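Local coordinates for ferritin like protein (Caulobacter vibrioides, PDB 3HL1) that is of unproven function but belongs to the ferritin-like superfamily of helical-bundle proteins and probably binds metal, at residues 123-134 against 142-153. Residues are numbered along the deposited sequence; the frame is centred on the assembly and turned at random.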
loop_
_atom_site.group_PDB
_atom_site.type_symbol
_atom_site.label_atom_id
_atom_site.label_comp_id
_atom_site.label_asym_id
_atom_site.label_seq_id
_atom_site.Cartn_x
_atom_site.Cartn_y
_atom_site.Cartn_z
ATOM N N TYR A 123 -1.725 -0.990 11.909
ATOM C CA TYR A 123 -2.023 -1.532 13.231
ATOM C C TYR A 123 -1.638 -3.015 13.298
ATOM O O TYR A 123 -2.082 -3.802 12.435
ATOM C CB TYR A 123 -3.509 -1.400 13.527
ATOM C CG TYR A 123 -3.882 -1.647 14.964
ATOM C CD1 TYR A 123 -3.387 -0.830 15.988
ATOM C CD2 TYR A 123 -4.780 -2.656 15.298
ATOM C CE1 TYR A 123 -3.756 -1.042 17.277
ATOM C CE2 TYR A 123 -5.154 -2.858 16.604
ATOM C CZ TYR A 123 -4.617 -2.042 17.580
ATOM O OH TYR A 123 -5.001 -2.192 18.878
ATOM N N PRO A 124 -0.815 -3.403 14.301
ATOM C CA PRO A 124 -0.287 -4.772 14.359
ATOM C C PRO A 124 -1.333 -5.829 14.692
ATOM O O PRO A 124 -2.192 -5.643 15.534
ATOM C CB PRO A 124 0.766 -4.698 15.492
ATOM C CG PRO A 124 1.073 -3.264 15.638
ATOM C CD PRO A 124 -0.234 -2.588 15.386
ATOM N N GLU A 125 -1.250 -6.949 14.018
ATOM C CA GLU A 125 -2.225 -8.020 14.214
ATOM C C GLU A 125 -2.312 -8.467 15.667
ATOM O O GLU A 125 -3.400 -8.824 16.146
ATOM C CB GLU A 125 -1.800 -9.211 13.383
ATOM C CG GLU A 125 -2.847 -10.275 13.290
ATOM C CD GLU A 125 -2.413 -11.515 12.504
ATOM O OE1 GLU A 125 -1.246 -11.594 12.004
ATOM O OE2 GLU A 125 -3.288 -12.415 12.414
ATOM N N TRP A 126 -1.177 -8.525 16.354
ATOM C CA TRP A 126 -1.193 -9.012 17.747
ATOM C C TRP A 126 -2.039 -8.154 18.706
ATOM O O TRP A 126 -2.573 -8.655 19.703
ATOM C CB TRP A 126 0.213 -9.224 18.301
ATOM C CG TRP A 126 0.987 -7.999 18.549
ATOM C CD1 TRP A 126 1.852 -7.385 17.683
ATOM C CD2 TRP A 126 1.036 -7.244 19.766
ATOM N NE1 TRP A 126 2.427 -6.292 18.284
ATOM C CE2 TRP A 126 1.942 -6.179 19.560
ATOM C CE3 TRP A 126 0.403 -7.362 21.016
ATOM C CZ2 TRP A 126 2.227 -5.230 20.555
ATOM C CZ3 TRP A 126 0.689 -6.410 22.017
ATOM C CH2 TRP A 126 1.594 -5.363 21.775
ATOM N N ARG A 127 -2.167 -6.870 18.417
ATOM C CA ARG A 127 -3.015 -5.985 19.232
ATOM C C ARG A 127 -4.520 -6.162 18.987
ATOM O O ARG A 127 -5.331 -5.762 19.802
ATOM C CB ARG A 127 -2.575 -4.552 18.983
ATOM C CG ARG A 127 -1.151 -4.369 19.434
ATOM C CD ARG A 127 -0.548 -3.183 18.870
ATOM N NE ARG A 127 -0.823 -1.996 19.649
ATOM C CZ ARG A 127 0.042 -1.385 20.447
ATOM N NH1 ARG A 127 -0.351 -0.276 21.062
ATOM N NH2 ARG A 127 1.279 -1.852 20.625
ATOM N N THR A 128 -4.899 -6.772 17.860
ATOM C CA THR A 128 -6.322 -6.943 17.503
ATOM C C THR A 128 -7.059 -7.936 18.426
ATOM O O THR A 128 -8.286 -7.919 18.542
ATOM C CB THR A 128 -6.473 -7.391 16.035
ATOM O OG1 THR A 128 -5.897 -8.703 15.831
ATOM C CG2 THR A 128 -5.825 -6.367 15.118
ATOM N N GLN A 129 -6.292 -8.801 19.073
ATOM C CA GLN A 129 -6.840 -9.858 19.919
ATOM C C GLN A 129 -7.896 -10.670 19.176
ATOM O O GLN A 129 -9.007 -10.840 19.653
ATOM C CB GLN A 129 -7.434 -9.291 21.194
ATOM C CG GLN A 129 -6.470 -8.502 22.024
ATOM C CD GLN A 129 -6.981 -8.342 23.430
ATOM O OE1 GLN A 129 -7.030 -9.316 24.184
ATOM N NE2 GLN A 129 -7.381 -7.119 23.794
ATOM N N ARG A 130 -7.580 -11.105 17.966
ATOM C CA ARG A 130 -8.486 -12.013 17.297
ATOM C C ARG A 130 -7.776 -13.154 16.638
ATOM O O ARG A 130 -6.626 -13.047 16.240
ATOM C CB ARG A 130 -9.434 -11.301 16.328
ATOM C CG ARG A 130 -8.842 -10.566 15.181
ATOM C CD ARG A 130 -9.954 -9.924 14.372
ATOM N NE ARG A 130 -10.345 -10.656 13.159
ATOM C CZ ARG A 130 -11.541 -11.190 12.896
ATOM N NH1 ARG A 130 -12.546 -11.159 13.765
ATOM N NH2 ARG A 130 -11.732 -11.780 11.734
ATOM N N GLU A 131 -8.482 -14.274 16.592
ATOM C CA GLU A 131 -8.071 -15.416 15.800
ATOM C C GLU A 131 -8.269 -15.052 14.314
ATOM O O GLU A 131 -9.356 -14.619 13.946
ATOM C CB GLU A 131 -8.906 -16.650 16.181
ATOM C CG GLU A 131 -8.329 -17.424 17.357
ATOM C CD GLU A 131 -6.972 -18.011 17.010
ATOM O OE1 GLU A 131 -6.878 -18.721 15.986
ATOM O OE2 GLU A 131 -6.000 -17.746 17.742
ATOM N N PRO A 132 -7.219 -15.218 13.474
ATOM C CA PRO A 132 -7.343 -14.917 12.050
ATOM C C PRO A 132 -8.460 -15.721 11.443
ATOM O O PRO A 132 -8.591 -16.920 11.761
ATOM C CB PRO A 132 -5.996 -15.355 11.475
ATOM C CG PRO A 132 -5.056 -15.285 12.646
ATOM C CD PRO A 132 -5.852 -15.673 13.814
ATOM N N ASP A 133 -9.289 -15.067 10.641
ATOM C CA ASP A 133 -10.383 -15.743 9.966
ATOM C C ASP A 133 -9.804 -16.262 8.659
ATOM O O ASP A 133 -9.465 -15.477 7.746
ATOM C CB ASP A 133 -11.533 -14.813 9.707
ATOM C CG ASP A 133 -12.743 -15.544 9.207
ATOM O OD1 ASP A 133 -12.607 -16.705 8.728
ATOM O OD2 ASP A 133 -13.818 -14.936 9.271
ATOM N N LEU A 134 -9.662 -17.585 8.590
ATOM C CA LEU A 134 -8.937 -18.233 7.497
ATOM C C LEU A 134 -9.837 -18.715 6.358
ATOM O O LEU A 134 -9.329 -19.357 5.407
ATOM C CB LEU A 134 -8.083 -19.409 8.040
ATOM C CG LEU A 134 -7.087 -19.037 9.158
ATOM C CD1 LEU A 134 -6.357 -20.272 9.666
ATOM C CD2 LEU A 134 -6.103 -17.972 8.670
ATOM N N GLY A 142 -9.129 -7.597 10.403
ATOM C CA GLY A 142 -8.878 -6.605 11.445
ATOM C C GLY A 142 -7.557 -5.871 11.346
ATOM O O GLY A 142 -7.336 -4.895 12.036
ATOM N N SER A 143 -6.671 -6.371 10.482
ATOM C CA SER A 143 -5.321 -5.820 10.294
ATOM C C SER A 143 -4.741 -6.365 8.986
ATOM O O SER A 143 -5.216 -7.365 8.485
ATOM C CB SER A 143 -4.387 -6.277 11.426
ATOM O OG SER A 143 -4.289 -7.714 11.510
ATOM N N ILE A 144 -3.671 -5.743 8.506
ATOM C CA ILE A 144 -2.977 -6.198 7.323
ATOM C C ILE A 144 -2.332 -7.532 7.591
ATOM O O ILE A 144 -2.365 -8.412 6.743
ATOM C CB ILE A 144 -1.904 -5.171 6.856
ATOM C CG1 ILE A 144 -2.602 -3.914 6.361
ATOM C CG2 ILE A 144 -1.036 -5.792 5.783
ATOM C CD1 ILE A 144 -1.624 -2.780 5.935
ATOM N N GLY A 145 -1.785 -7.695 8.785
ATOM C CA GLY A 145 -1.167 -8.903 9.198
ATOM C C GLY A 145 -2.104 -10.074 9.148
ATOM O O GLY A 145 -1.695 -11.178 8.730
ATOM N N GLU A 146 -3.351 -9.862 9.569
ATOM C CA GLU A 146 -4.337 -10.938 9.504
ATOM C C GLU A 146 -4.655 -11.320 8.055
ATOM O O GLU A 146 -4.849 -12.504 7.695
ATOM C CB GLU A 146 -5.638 -10.531 10.192
ATOM C CG GLU A 146 -6.648 -11.689 10.264
ATOM C CD GLU A 146 -8.066 -11.288 10.697
ATOM O OE1 GLU A 146 -8.242 -10.179 11.233
ATOM O OE2 GLU A 146 -9.003 -12.118 10.509
ATOM N N PHE A 147 -4.809 -10.311 7.221
ATOM C CA PHE A 147 -4.994 -10.545 5.769
ATOM C C PHE A 147 -3.860 -11.473 5.266
ATOM O O PHE A 147 -4.117 -12.499 4.609
ATOM C CB PHE A 147 -4.956 -9.207 5.022
ATOM C CG PHE A 147 -5.476 -9.273 3.560
ATOM C CD1 PHE A 147 -5.168 -10.324 2.722
ATOM C CD2 PHE A 147 -6.265 -8.269 3.063
ATOM C CE1 PHE A 147 -5.663 -10.383 1.427
ATOM C CE2 PHE A 147 -6.759 -8.333 1.765
ATOM C CZ PHE A 147 -6.462 -9.407 0.967
ATOM N N TYR A 148 -2.602 -11.126 5.550
ATOM C CA TYR A 148 -1.488 -11.972 5.134
ATOM C C TYR A 148 -1.438 -13.345 5.774
ATOM O O TYR A 148 -0.989 -14.283 5.116
ATOM C CB TYR A 148 -0.139 -11.251 5.210
ATOM C CG TYR A 148 -0.001 -10.234 4.103
ATOM C CD1 TYR A 148 0.108 -10.642 2.765
ATOM C CD2 TYR A 148 -0.021 -8.875 4.353
ATOM C CE1 TYR A 148 0.211 -9.712 1.738
ATOM C CE2 TYR A 148 0.102 -7.937 3.313
ATOM C CZ TYR A 148 0.205 -8.381 2.009
ATOM O OH TYR A 148 0.291 -7.497 0.988
ATOM N N ASP A 149 -1.884 -13.483 7.029
ATOM C CA ASP A 149 -2.068 -14.794 7.614
ATOM C C ASP A 149 -2.991 -15.727 6.818
ATOM O O ASP A 149 -2.691 -16.931 6.650
ATOM C CB ASP A 149 -2.720 -14.653 8.988
ATOM C CG ASP A 149 -1.745 -14.368 10.088
ATOM O OD1 ASP A 149 -0.519 -14.329 9.873
ATOM O OD2 ASP A 149 -2.250 -14.208 11.208
ATOM N N ALA A 150 -4.163 -15.203 6.448
ATOM C CA ALA A 150 -5.133 -15.925 5.598
ATOM C C ALA A 150 -4.486 -16.259 4.260
ATOM O O ALA A 150 -4.571 -17.388 3.762
ATOM C CB ALA A 150 -6.373 -15.090 5.389
ATOM N N LEU A 151 -3.835 -15.280 3.653
ATOM C CA LEU A 151 -3.174 -15.533 2.370
ATOM C C LEU A 151 -2.159 -16.704 2.426
ATOM O O LEU A 151 -2.145 -17.560 1.579
ATOM C CB LEU A 151 -2.498 -14.263 1.893
ATOM C CG LEU A 151 -2.184 -14.265 0.401
ATOM C CD1 LEU A 151 -3.443 -14.051 -0.440
ATOM C CD2 LEU A 151 -1.094 -13.191 0.089
ATOM N N ARG A 152 -1.337 -16.766 3.464
ATOM C CA ARG A 152 -0.423 -17.927 3.651
ATOM C C ARG A 152 -1.129 -19.306 3.658
ATOM O O ARG A 152 -0.609 -20.280 3.123
ATOM C CB ARG A 152 0.339 -17.819 4.973
ATOM C CG ARG A 152 1.333 -16.724 5.040
ATOM C CD ARG A 152 2.067 -16.820 6.400
ATOM N NE ARG A 152 3.027 -15.734 6.547
ATOM C CZ ARG A 152 2.823 -14.632 7.261
ATOM N NH1 ARG A 152 1.671 -14.410 7.876
ATOM N NH2 ARG A 152 3.771 -13.713 7.327
ATOM N N VAL A 153 -2.329 -19.371 4.195
ATOM C CA VAL A 153 -3.103 -20.619 4.206
ATOM C C VAL A 153 -3.521 -21.037 2.808
ATOM O O VAL A 153 -3.296 -22.197 2.410
ATOM C CB VAL A 153 -4.326 -20.544 5.189
ATOM C CG1 VAL A 153 -5.239 -21.795 5.090
ATOM C CG2 VAL A 153 -3.815 -20.378 6.607
HETATM O O HOH W 1 -3.161 -3.389 10.021
HETATM O O HOH W 2 -0.704 -5.532 10.551
HETATM O O HOH W 3 -6.274 -8.699 12.908
#
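Arg130 reaches across to Glu146 and grips its carboxylate side-on, NE serving one oxygen and NH2 the other. Arg130 NE lies 2.9 Å from Glu146 OE1, and Arg130 NH2 lies 3.0 Å from Glu146 OE2 on its syn lone pair. The two side chains cross at about a right angle, and the carboxylate is turned 41° from the guanidinium plane. Both carboxylate oxygens have a second N-H donor. Gly142 N approaches OE1 from the face opposite Arg130 NE. Asp133 N meets Glu146 OE2 on its anti side, somewhat out of the carboxylate plane, at 3.0 Å and in a nearly straight bond of 171°. These backbone and guanidinium donors fix the rotation of the carboxylate and would be expected to stabilise its charged form. Glu146 has CG anti to its backbone N (chi1 -174°) and an extended chain, which carries the acid from the first turn of the helix out to the loop. Pro132 packs alongside, its CB 3.9 Å from Glu146 CG.

Ser143 is the N-cap of helix 144-157. Ser143 OG accepts from Glu146 N at 3.0 Å and lies against CA and CG of Glu125. A water joins Ser143 OG, Thr128 OG1 and Glu146 OE1. The extended Glu125 side chain runs over the first turn of the helix. Arg152 NH1 forms a salt bridge with Asp149 OD1, and Arg152 pairs with Asp200 of helix 188-207. At the far end Leu134 CD2 rests 3.8 Å from Ala150 CA and 3.9 Å from Val153 CG2.

The arrangement is an N-capped helix start with the preceding loop folded back over it. A buried glutamate of the first turn ties the two together, joining the connection after helix 112-121 to helix 144-157 of this ferritin-like helical fold.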